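Ras-3 from Cryphonectria parasitica (Cryphonectria parasitica, PDB 4KU4) belongs to the Ras family of P-loop nucleotide-binding proteins and is captured here with guanosine-5'-diphosphate and magnesium bound. Local coordinates at residues A[18-23]-A[89-94]; A[31-36]-A[180-185]. All blocks are in the same frame, centred on the assembly; numbering follows the deposited sequence. Where two conformers were deposited one is given.

Contact 1 of 2, residues A[18-23]-A[89-94]; sequences AMLGEG and FVIVFD. With GDP (guanosine-5'-diphosphate), chain C.
Ala18, Met19 and Leu20 pair with Phe89, Val90 and Ile91 as parallel neighbours at the centre of the Ras-family sheet, just before strand 15-20 runs into the P-loop. Three nearly straight backbone hydrogen bonds join the strands: Val90 N to Ala18 O (3.0 Å), Leu20 N to Val90 O (2.9 Å) and Val92 N to Leu20 O (2.8 Å). Packing is tight on both faces. On one, the Phe89 ring is met obliquely by Ala18 CB and Leu20 CD1, and helices 77-84 and 98-118 cover this side. On the other, Met19 lies alongside Val90, with SD 3.9 Å from Val90 CB. Bends at chi2 and chi3 (-65° and -68°) swing Met19 CE forward to touch Val92 CG2 at 3.8 Å. Val90 and Val92 also lean on strand 140-145. Towards the nucleotide the pairing opens. Gly21, at a phi of 143° that suits a residue without a side chain, brings CA against Val92 O in a CA-H...O contact. The chains then part: Glu22 and Gly23 enter the guanosine-5'-diphosphate pocket while 89-94 continues as strand. Here a water accepts from Glu22 N (3.0 Å) and donates to Val92 O (2.8 Å).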
loop_
_atom_site.group_PDB
_atom_site.type_symbol
_atom_site.label_atom_id
_atom_site.label_comp_id
_atom_site.label_asym_id
_atom_site.label_seq_id
_atom_site.Cartn_x
_atom_site.Cartn_y
_atom_site.Cartn_z
ATOM N N ALA A 18 -1.597 4.051 -5.136
ATOM C CA ALA A 18 -0.241 4.557 -4.932
ATOM C C ALA A 18 0.470 3.876 -3.744
ATOM O O ALA A 18 -0.125 3.671 -2.695
ATOM C CB ALA A 18 -0.238 6.097 -4.789
ATOM N N MET A 19 1.733 3.503 -3.944
ATOM C CA MET A 19 2.610 3.083 -2.845
ATOM C C MET A 19 3.220 4.292 -2.161
ATOM O O MET A 19 3.724 5.184 -2.822
ATOM C CB MET A 19 3.745 2.222 -3.376
ATOM C CG MET A 19 3.277 1.111 -4.269
ATOM S SD MET A 19 2.273 -0.083 -3.376
ATOM C CE MET A 19 3.498 -0.806 -2.294
ATOM N N LEU A 20 3.149 4.318 -0.840
ATOM C CA LEU A 20 3.871 5.331 -0.050
ATOM C C LEU A 20 4.657 4.650 1.064
ATOM O O LEU A 20 4.355 3.513 1.438
ATOM C CB LEU A 20 2.897 6.348 0.547
ATOM C CG LEU A 20 2.035 7.151 -0.425
ATOM C CD1 LEU A 20 0.896 7.892 0.304
ATOM C CD2 LEU A 20 2.897 8.105 -1.235
ATOM N N GLY A 21 5.660 5.353 1.585
ATOM C CA GLY A 21 6.541 4.828 2.612
ATOM C C GLY A 21 7.979 5.293 2.434
ATOM O O GLY A 21 8.394 5.654 1.333
ATOM N N GLU A 22 8.749 5.285 3.518
ATOM C CA GLU A 22 10.154 5.671 3.419
ATOM C C GLU A 22 10.938 4.708 2.544
ATOM O O GLU A 22 10.483 3.603 2.248
ATOM C CB GLU A 22 10.801 5.708 4.801
ATOM C CG GLU A 22 10.403 6.886 5.651
ATOM C CD GLU A 22 11.296 7.029 6.871
ATOM O OE1 GLU A 22 11.723 5.988 7.424
ATOM O OE2 GLU A 22 11.580 8.179 7.264
ATOM N N GLY A 23 12.131 5.125 2.138
ATOM C CA GLY A 23 13.003 4.251 1.376
ATOM C C GLY A 23 13.379 2.994 2.130
ATOM O O GLY A 23 13.624 3.033 3.334
ATOM N N PHE A 89 -4.607 3.635 -1.500
ATOM C CA PHE A 89 -3.259 3.790 -0.990
ATOM C C PHE A 89 -2.749 2.645 -0.137
ATOM O O PHE A 89 -3.444 2.134 0.741
ATOM C CB PHE A 89 -3.154 5.103 -0.205
ATOM C CG PHE A 89 -3.419 6.315 -1.042
ATOM C CD1 PHE A 89 -2.382 6.951 -1.707
ATOM C CD2 PHE A 89 -4.709 6.793 -1.202
ATOM C CE1 PHE A 89 -2.613 8.059 -2.499
ATOM C CE2 PHE A 89 -4.953 7.907 -1.993
ATOM C CZ PHE A 89 -3.896 8.534 -2.651
ATOM N N VAL A 90 -1.513 2.260 -0.412
ATOM C CA VAL A 90 -0.817 1.274 0.377
ATOM C C VAL A 90 0.374 1.982 1.002
ATOM O O VAL A 90 1.311 2.371 0.301
ATOM C CB VAL A 90 -0.344 0.120 -0.503
ATOM C CG1 VAL A 90 0.414 -0.914 0.332
ATOM C CG2 VAL A 90 -1.544 -0.522 -1.229
ATOM N N ILE A 91 0.319 2.180 2.320
ATOM C CA ILE A 91 1.382 2.861 3.039
ATOM C C ILE A 91 2.216 1.828 3.779
ATOM O O ILE A 91 1.734 1.175 4.699
ATOM C CB ILE A 91 0.789 3.922 3.967
ATOM C CG1 ILE A 91 -0.141 4.818 3.146
ATOM C CG2 ILE A 91 1.899 4.711 4.680
ATOM C CD1 ILE A 91 -0.663 6.020 3.932
ATOM N N VAL A 92 3.457 1.664 3.331
ATOM C CA VAL A 92 4.314 0.580 3.790
ATOM C C VAL A 92 5.332 1.024 4.847
ATOM O O VAL A 92 5.969 2.083 4.733
ATOM C CB VAL A 92 5.078 -0.036 2.596
ATOM C CG1 VAL A 92 5.823 -1.295 3.022
ATOM C CG2 VAL A 92 4.114 -0.347 1.466
ATOM N N PHE A 93 5.486 0.203 5.879
ATOM C CA PHE A 93 6.588 0.375 6.822
ATOM C C PHE A 93 7.299 -0.969 7.001
ATOM O O PHE A 93 6.817 -1.997 6.514
ATOM C CB PHE A 93 6.110 0.972 8.149
ATOM C CG PHE A 93 5.330 0.036 9.009
ATOM C CD1 PHE A 93 5.968 -0.714 9.994
ATOM C CD2 PHE A 93 3.949 -0.047 8.892
ATOM C CE1 PHE A 93 5.248 -1.570 10.820
ATOM C CE2 PHE A 93 3.218 -0.893 9.717
ATOM C CZ PHE A 93 3.873 -1.654 10.688
ATOM N N ASP A 94 8.469 -0.926 7.638
ATOM C CA ASP A 94 9.358 -2.074 7.791
ATOM C C ASP A 94 9.236 -2.433 9.252
ATOM O O ASP A 94 9.504 -1.593 10.109
ATOM C CB ASP A 94 10.787 -1.620 7.437
ATOM C CG ASP A 94 11.844 -2.702 7.642
ATOM O OD1 ASP A 94 11.600 -3.713 8.324
ATOM O OD2 ASP A 94 12.947 -2.518 7.102
HETATM P PB GDP C . 11.683 0.384 -1.229
HETATM O O1B GDP C . 11.176 0.264 -2.647
HETATM O O2B GDP C . 10.518 0.709 -0.299
HETATM O O3B GDP C . 12.752 1.453 -1.135
HETATM O O3A GDP C . 12.299 -1.047 -0.786
HETATM P PA GDP C . 12.855 -2.232 -1.757
HETATM O O1A GDP C . 11.734 -2.999 -2.424
HETATM O O2A GDP C . 13.853 -1.731 -2.773
HETATM O "O5'" GDP C . 13.557 -3.214 -0.703
HETATM C "C5'" GDP C . 14.629 -2.708 0.098
HETATM C "C4'" GDP C . 15.375 -3.904 0.665
HETATM O "O4'" GDP C . 14.460 -4.618 1.470
HETATM C "C3'" GDP C . 15.855 -4.868 -0.401
HETATM O "O3'" GDP C . 17.144 -5.391 -0.029
HETATM C "C2'" GDP C . 14.834 -5.978 -0.359
HETATM O "O2'" GDP C . 15.390 -7.232 -0.751
HETATM C "C1'" GDP C . 14.441 -5.981 1.105
HETATM N N9 GDP C . 13.062 -6.454 1.342
HETATM C C8 GDP C . 11.927 -5.933 0.835
HETATM N N7 GDP C . 10.850 -6.610 1.296
HETATM C C5 GDP C . 11.302 -7.572 2.120
HETATM C C6 GDP C . 10.708 -8.642 2.935
HETATM O O6 GDP C . 9.477 -8.804 2.964
HETATM N N1 GDP C . 11.530 -9.422 3.652
HETATM C C2 GDP C . 12.856 -9.281 3.643
HETATM N N2 GDP C . 13.596 -10.133 4.393
HETATM N N3 GDP C . 13.477 -8.321 2.912
HETATM C C4 GDP C . 12.757 -7.465 2.149
HETATM O O HOH W 1 7.400 4.176 6.012
#

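Contact 2 of 2, residues A[31-36]-A[180-185]; sequences TVNLTK and TNVEEA
The carboxamide of Asn33 presents its oxygen to Val182: CG2 lies 3.4 Å from OD1, beyond the oxygen and well to one side of the amide plane, while CG1 approaches it from nearer that plane. Asn33 CG is anti to the backbone N (chi1 -176°), which carries OD1 across to the valine. The second flat group, the carboxylate of Glu183, has the ammonium of Lys36 and a water off the same side of its plane. NZ stays 3.7 Å from OE2, a long salt bridge, and the water links the two, accepting from Lys36 NZ at 3.0 Å and donating to Glu183 OE2. The stronger partner of OE2 is Arg53 on strand 50-57, whose NH2 also bonds to Leu34 O. In this Ras-type P-loop fold the contact brings the C-terminal end of helix 27-35, the helix after the P-loop, against the first turn of helix 182-196. Deeper, towards Ile66 of strand 60-67, lies a small apolar patch. Leu34 CB meets Val182 CG1 at 3.9 Å, and Leu34 CD1 crosses to Glu183 CG, also at 3.9 Å. Helix 27-35 closes with a Schellman motif in which Lys36 takes a positive phi of 62°. One turn back, Thr31 O accepts from Thr35 N and Thr35 OG1, one on each side of its carbonyl plane, the hydroxyl at 2.9 Å.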
loop_
_atom_site.group_PDB
_atom_site.type_symbol
_atom_site.label_atom_id
_atom_site.label_comp_id
_atom_site.label_asym_id
_atom_site.label_seq_id
_atom_site.Cartn_x
_atom_site.Cartn_y
_atom_site.Cartn_z
ATOM N N THR A 31 5.350 -4.571 -4.920
ATOM C CA THR A 31 4.666 -4.342 -6.187
ATOM C C THR A 31 5.103 -5.352 -7.247
ATOM O O THR A 31 4.287 -5.834 -8.020
ATOM C CB THR A 31 4.925 -2.918 -6.719
ATOM O OG1 THR A 31 4.643 -1.947 -5.700
ATOM C CG2 THR A 31 4.040 -2.633 -7.913
ATOM N N VAL A 32 6.397 -5.642 -7.290
ATOM C CA VAL A 32 6.962 -6.604 -8.238
ATOM C C VAL A 32 6.467 -8.019 -7.912
ATOM O O VAL A 32 6.132 -8.803 -8.800
ATOM C CB VAL A 32 8.514 -6.524 -8.206
ATOM C CG1 VAL A 32 9.135 -7.685 -8.939
ATOM C CG2 VAL A 32 8.984 -5.198 -8.787
ATOM N N ASN A 33 6.381 -8.327 -6.627
ATOM C CA ASN A 33 5.796 -9.593 -6.191
ATOM C C ASN A 33 4.328 -9.715 -6.586
ATOM O O ASN A 33 3.934 -10.692 -7.221
ATOM C CB ASN A 33 5.986 -9.795 -4.682
ATOM C CG ASN A 33 5.465 -11.145 -4.202
ATOM O OD1 ASN A 33 4.306 -11.272 -3.771
ATOM N ND2 ASN A 33 6.317 -12.162 -4.272
ATOM N N LEU A 34 3.524 -8.715 -6.222
ATOM C CA LEU A 34 2.113 -8.715 -6.531
ATOM C C LEU A 34 1.841 -8.925 -8.015
ATOM O O LEU A 34 0.964 -9.697 -8.374
ATOM C CB LEU A 34 1.469 -7.412 -6.087
ATOM C CG LEU A 34 0.011 -7.254 -6.504
ATOM C CD1 LEU A 34 -0.886 -8.106 -5.601
ATOM C CD2 LEU A 34 -0.370 -5.792 -6.443
ATOM N N THR A 35 2.591 -8.222 -8.865
ATOM C CA THR A 35 2.326 -8.221 -10.298
ATOM C C THR A 35 2.989 -9.363 -11.060
ATOM O O THR A 35 2.806 -9.477 -12.264
ATOM C CB THR A 35 2.704 -6.879 -10.941
ATOM O OG1 THR A 35 4.109 -6.662 -10.782
ATOM C CG2 THR A 35 1.928 -5.746 -10.298
ATOM N N LYS A 36 3.734 -10.211 -10.359
ATOM C CA LYS A 36 4.331 -11.396 -10.974
ATOM C C LYS A 36 5.305 -10.997 -12.078
ATOM O O LYS A 36 5.381 -11.638 -13.128
ATOM C CB LYS A 36 3.239 -12.336 -11.504
ATOM C CG LYS A 36 2.139 -12.675 -10.488
ATOM C CD LYS A 36 2.485 -13.929 -9.689
ATOM C CE LYS A 36 1.508 -14.134 -8.534
ATOM N NZ LYS A 36 0.090 -14.115 -9.015
ATOM N N THR A 180 4.155 -13.629 1.288
ATOM C CA THR A 180 3.154 -13.825 2.333
ATOM C C THR A 180 2.221 -12.621 2.469
ATOM O O THR A 180 2.676 -11.508 2.732
ATOM C CB THR A 180 3.833 -14.078 3.688
ATOM O OG1 THR A 180 4.885 -15.038 3.524
ATOM C CG2 THR A 180 2.826 -14.592 4.715
ATOM N N ASN A 181 0.925 -12.870 2.283
ATOM C CA ASN A 181 -0.136 -11.889 2.471
ATOM C C ASN A 181 -0.081 -10.708 1.509
ATOM O O ASN A 181 -0.795 -9.727 1.708
ATOM C CB ASN A 181 -0.159 -11.354 3.912
ATOM C CG ASN A 181 -0.356 -12.448 4.953
ATOM O OD1 ASN A 181 -0.991 -13.461 4.689
ATOM N ND2 ASN A 181 0.177 -12.228 6.158
ATOM N N VAL A 182 0.760 -10.786 0.487
ATOM C CA VAL A 182 0.874 -9.664 -0.437
ATOM C C VAL A 182 -0.461 -9.374 -1.150
ATOM O O VAL A 182 -0.920 -8.229 -1.168
ATOM C CB VAL A 182 2.019 -9.848 -1.459
ATOM C CG1 VAL A 182 2.012 -8.687 -2.452
ATOM C CG2 VAL A 182 3.364 -9.906 -0.748
ATOM N N GLU A 183 -1.101 -10.386 -1.742
ATOM C CA GLU A 183 -2.382 -10.121 -2.406
ATOM C C GLU A 183 -3.440 -9.579 -1.433
ATOM O O GLU A 183 -4.187 -8.660 -1.767
ATOM C CB GLU A 183 -2.917 -11.359 -3.159
ATOM C CG GLU A 183 -2.176 -11.653 -4.446
ATOM C CD GLU A 183 -2.800 -12.790 -5.235
ATOM O OE1 GLU A 183 -3.771 -13.413 -4.746
ATOM O OE2 GLU A 183 -2.298 -13.064 -6.345
ATOM N N GLU A 184 -3.512 -10.148 -0.232
ATOM C CA GLU A 184 -4.472 -9.675 0.760
ATOM C C GLU A 184 -4.291 -8.181 1.018
ATOM O O GLU A 184 -5.258 -7.438 1.136
ATOM C CB GLU A 184 -4.328 -10.459 2.064
ATOM C CG GLU A 184 -4.959 -11.850 2.000
ATOM C CD GLU A 184 -4.146 -12.880 1.229
ATOM O OE1 GLU A 184 -3.021 -12.602 0.748
ATOM O OE2 GLU A 184 -4.662 -14.006 1.095
ATOM N N ALA A 185 -3.042 -7.740 1.082
ATOM C CA ALA A 185 -2.759 -6.345 1.386
ATOM C C ALA A 185 -3.293 -5.418 0.293
ATOM O O ALA A 185 -4.053 -4.494 0.583
ATOM C CB ALA A 185 -1.291 -6.149 1.567
HETATM O O HOH W 2 -1.916 -15.412 -7.144
#

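How the contacts relate
Strand 15-20 of contact 1 leads through the P-loop into helix 27-35 of contact 2. The two contacts, with centres about 14 Å apart, meet where Met19 CG packs against Thr31 OG1 at 3.6 Å; that hydroxyl is also hydrogen-bonded to Lys27 O within its helix. The Met19 side of the sheet therefore faces the helix that packs on helix 182-196 in contact 2. Both contacts lie near the nucleotide: contact 1 supplies Glu22 and Gly23 to the guanosine-5'-diphosphate pocket, whereas in contact 2 the Val182 side chain stays about 7 Å from the ligand. The side chain of Met19 is about 8 Å from a bound magnesium ion.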